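Local coordinates for inositol monophosphatase (Zymomonas mobilis, PDB 4N81), which probably acts as a magnesium-dependent phosphatase of the inositol monophosphatase superfamily, hydrolysing phosphate monoesters, at residues G191-G196 with V241-D246. Residues are numbered along the deposited sequence; the frame is centred on the assembly and turned at random.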
ATOM      1  N   GLY A 191       2.807  11.509   2.904  1.00  8.60           N
ATOM      2  CA  GLY A 191       2.046  12.263   1.924  1.00  9.02           C
ATOM      3  C   GLY A 191       0.554  12.150   2.269  1.00  9.61           C
ATOM      4  O   GLY A 191      -0.177  13.179   2.175  1.00 10.69           O
ATOM      5  N   LEU A 192       0.117  10.973   2.732  1.00  8.54           N
ATOM      6  CA  LEU A 192      -1.354  10.872   2.988  1.00  8.31           C
ATOM      7  C   LEU A 192      -1.670  11.706   4.218  1.00  9.60           C
ATOM      8  O   LEU A 192      -2.806  12.308   4.339  1.00 10.40           O
ATOM      9  CB  LEU A 192      -1.744   9.377   3.262  1.00  8.55           C
ATOM     10  CG  LEU A 192      -1.753   8.540   1.969  1.00  9.25           C
ATOM     11  CD1 LEU A 192      -1.907   7.032   2.347  1.00  9.46           C
ATOM     12  CD2 LEU A 192      -2.923   9.035   1.023  1.00 10.04           C
ATOM     13  N   LEU A 193      -0.699  11.762   5.130  1.00  8.17           N
ATOM     14  CA  LEU A 193      -0.988  12.560   6.348  1.00  8.28           C
ATOM     15  C   LEU A 193      -1.077  14.053   5.955  1.00 11.45           C
ATOM     16  O   LEU A 193      -1.973  14.768   6.479  1.00 11.46           O
ATOM     17  CB  LEU A 193       0.114  12.310   7.426  1.00  8.11           C
ATOM     18  CG  LEU A 193      -0.008  13.182   8.717  1.00  9.45           C
ATOM     19  CD1 LEU A 193       0.660  12.406   9.918  1.00  8.18           C
ATOM     20  CD2 LEU A 193       0.726  14.526   8.599  1.00 10.27           C
ATOM     21  N   SER A 194      -0.241  14.504   4.976  1.00  9.33           N
ATOM     22  CA  SER A 194      -0.271  15.930   4.571  1.00 10.65           C
ATOM     23  C   SER A 194      -1.567  16.257   3.838  1.00 12.40           C
ATOM     24  O   SER A 194      -2.014  17.387   3.854  1.00 12.45           O
ATOM     25  CB  SER A 194       0.922  16.256   3.641  1.00 11.10           C
ATOM     26  OG  SER A 194       2.100  15.903   4.358  1.00 11.01           O
ATOM     27  N   LEU A 195      -2.147  15.255   3.164  1.00  9.57           N
ATOM     28  CA  LEU A 195      -3.421  15.440   2.449  1.00 10.01           C
ATOM     29  C   LEU A 195      -4.599  15.358   3.404  1.00 13.38           C
ATOM     30  O   LEU A 195      -5.757  15.616   3.012  1.00 11.08           O
ATOM     31  CB  LEU A 195      -3.589  14.365   1.367  1.00  9.92           C
ATOM     32  CG  LEU A 195      -2.683  14.541   0.149  1.00 10.58           C
ATOM     33  CD1 LEU A 195      -2.684  13.190  -0.568  1.00 12.13           C
ATOM     34  CD2 LEU A 195      -3.292  15.655  -0.790  1.00 14.03           C
ATOM     35  N   GLY A 196      -4.347  15.003   4.653  1.00 10.55           N
ATOM     36  CA  GLY A 196      -5.480  14.892   5.580  1.00 12.05           C
ATOM     37  C   GLY A 196      -6.188  13.535   5.662  1.00 14.30           C
ATOM     38  O   GLY A 196      -7.379  13.457   6.020  1.00 12.54           O
ATOM     39  N   VAL A 241      11.069   9.160  14.252  1.00 10.78           N
ATOM     40  CA  VAL A 241      10.263  10.275  13.796  1.00 11.50           C
ATOM     41  C   VAL A 241       8.841  10.083  14.254  1.00 10.21           C
ATOM     42  O   VAL A 241       8.350   8.949  14.357  1.00  9.63           O
ATOM     43  CB  VAL A 241      10.281  10.448  12.214  1.00 13.37           C
ATOM     44  CG1 VAL A 241      11.731  10.611  11.683  1.00 11.34           C
ATOM     45  CG2 VAL A 241       9.679   9.284  11.535  1.00 18.70           C
ATOM     46  N   ILE A 242       8.173  11.214  14.494  1.00  9.77           N
ATOM     47  CA  ILE A 242       6.709  11.209  14.659  1.00  9.40           C
ATOM     48  C   ILE A 242       6.161  12.369  13.833  1.00  9.24           C
ATOM     49  O   ILE A 242       6.726  13.485  13.878  1.00 10.25           O
ATOM     50  CB  ILE A 242       6.274  11.306  16.130  1.00 10.96           C
ATOM     51  CG1 ILE A 242       4.753  11.378  16.235  1.00 11.27           C
ATOM     52  CG2 ILE A 242       6.983  12.556  16.860  1.00 10.94           C
ATOM     53  CD1 ILE A 242       4.254  11.097  17.658  1.00 12.99           C
ATOM     54  N   ALA A 243       5.131  12.075  13.034  1.00  8.84           N
ATOM     55  CA  ALA A 243       4.443  13.113  12.274  1.00  9.62           C
ATOM     56  C   ALA A 243       2.985  13.093  12.749  1.00  8.96           C
ATOM     57  O   ALA A 243       2.436  11.998  12.950  1.00  9.86           O
ATOM     58  CB  ALA A 243       4.553  12.802  10.736  1.00 10.70           C
ATOM     59  N   ALA A 244       2.392  14.271  12.951  1.00  8.91           N
ATOM     60  CA  ALA A 244       0.991  14.373  13.337  1.00  9.30           C
ATOM     61  C   ALA A 244       0.327  15.401  12.435  1.00  9.95           C
ATOM     62  O   ALA A 244       0.948  16.433  12.145  1.00  9.33           O
ATOM     63  CB  ALA A 244       0.884  14.847  14.792  1.00  9.33           C
ATOM     64  N   GLY A 245      -0.932  15.167  12.040  1.00  9.06           N
ATOM     65  CA  GLY A 245      -1.642  16.183  11.241  1.00  9.33           C
ATOM     66  C   GLY A 245      -2.098  17.320  12.155  1.00 12.06           C
ATOM     67  O   GLY A 245      -2.311  18.454  11.710  1.00 12.43           O
ATOM     68  N   ASP A 246      -2.215  17.020  13.445  1.00  9.89           N
ATOM     69  CA  ASP A 246      -2.748  17.954  14.416  1.00 12.58           C
ATOM     70  C   ASP A 246      -1.743  18.138  15.548  1.00 12.30           C
ATOM     71  O   ASP A 246      -1.379  17.181  16.218  1.00 11.98           O
ATOM     72  CB  ASP A 246      -4.117  17.416  14.936  1.00 10.61           C
ATOM     73  CG  ASP A 246      -4.877  18.452  15.800  1.00 14.35           C
ATOM     74  OD1 ASP A 246      -4.249  19.288  16.443  1.00 12.48           O
ATOM     75  OD2 ASP A 246      -6.118  18.399  15.845  1.00 15.10           O
TER
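The last turn of helix 187-194 lies over the C-terminal end of strand 241-244, with the CA atoms of Leu193 and Gly245 6.1 Å from each other and no hydrogen bond joining the two segments. Within 191-196, Leu193 alone makes the contact. With CG anti to the backbone N (chi1 175°), its isobutyl group reaches out from the helix and lies against the backbone at the end of the strand and the first residue beyond it. Leu193 CD1 runs along this backbone from Ala243 O, 3.5 Å away, to Gly245 N, and also meets the methyl of Ala243. Leu193 CD2 touches Gly245 alone, 3.9 Å from its CA. Gly245 offers only backbone here; a CB at this position would point at the leucine, about 4.1 Å from Leu193 CG. Cys198, Val201 and Val218 also touch Leu193. Cutting Leu193 back to an alanine takes away CG and both methyls and would probably leave a gap over Ala243 and Gly245. Just beyond, the helix closes in a Schellman motif, in which Gly196 takes a positive phi (89°) and its N bonds to Leu193 O at 3.0 Å. Buried and away from the predicted magnesium site, the contact packs helix 187-194 on the five-stranded sheet; a weak bond from Gly191 O to Trp127 of the seven-stranded sheet is consistent with the middle helical layer of the alpha-beta-alpha-beta-alpha sandwich of the inositol monophosphatase family.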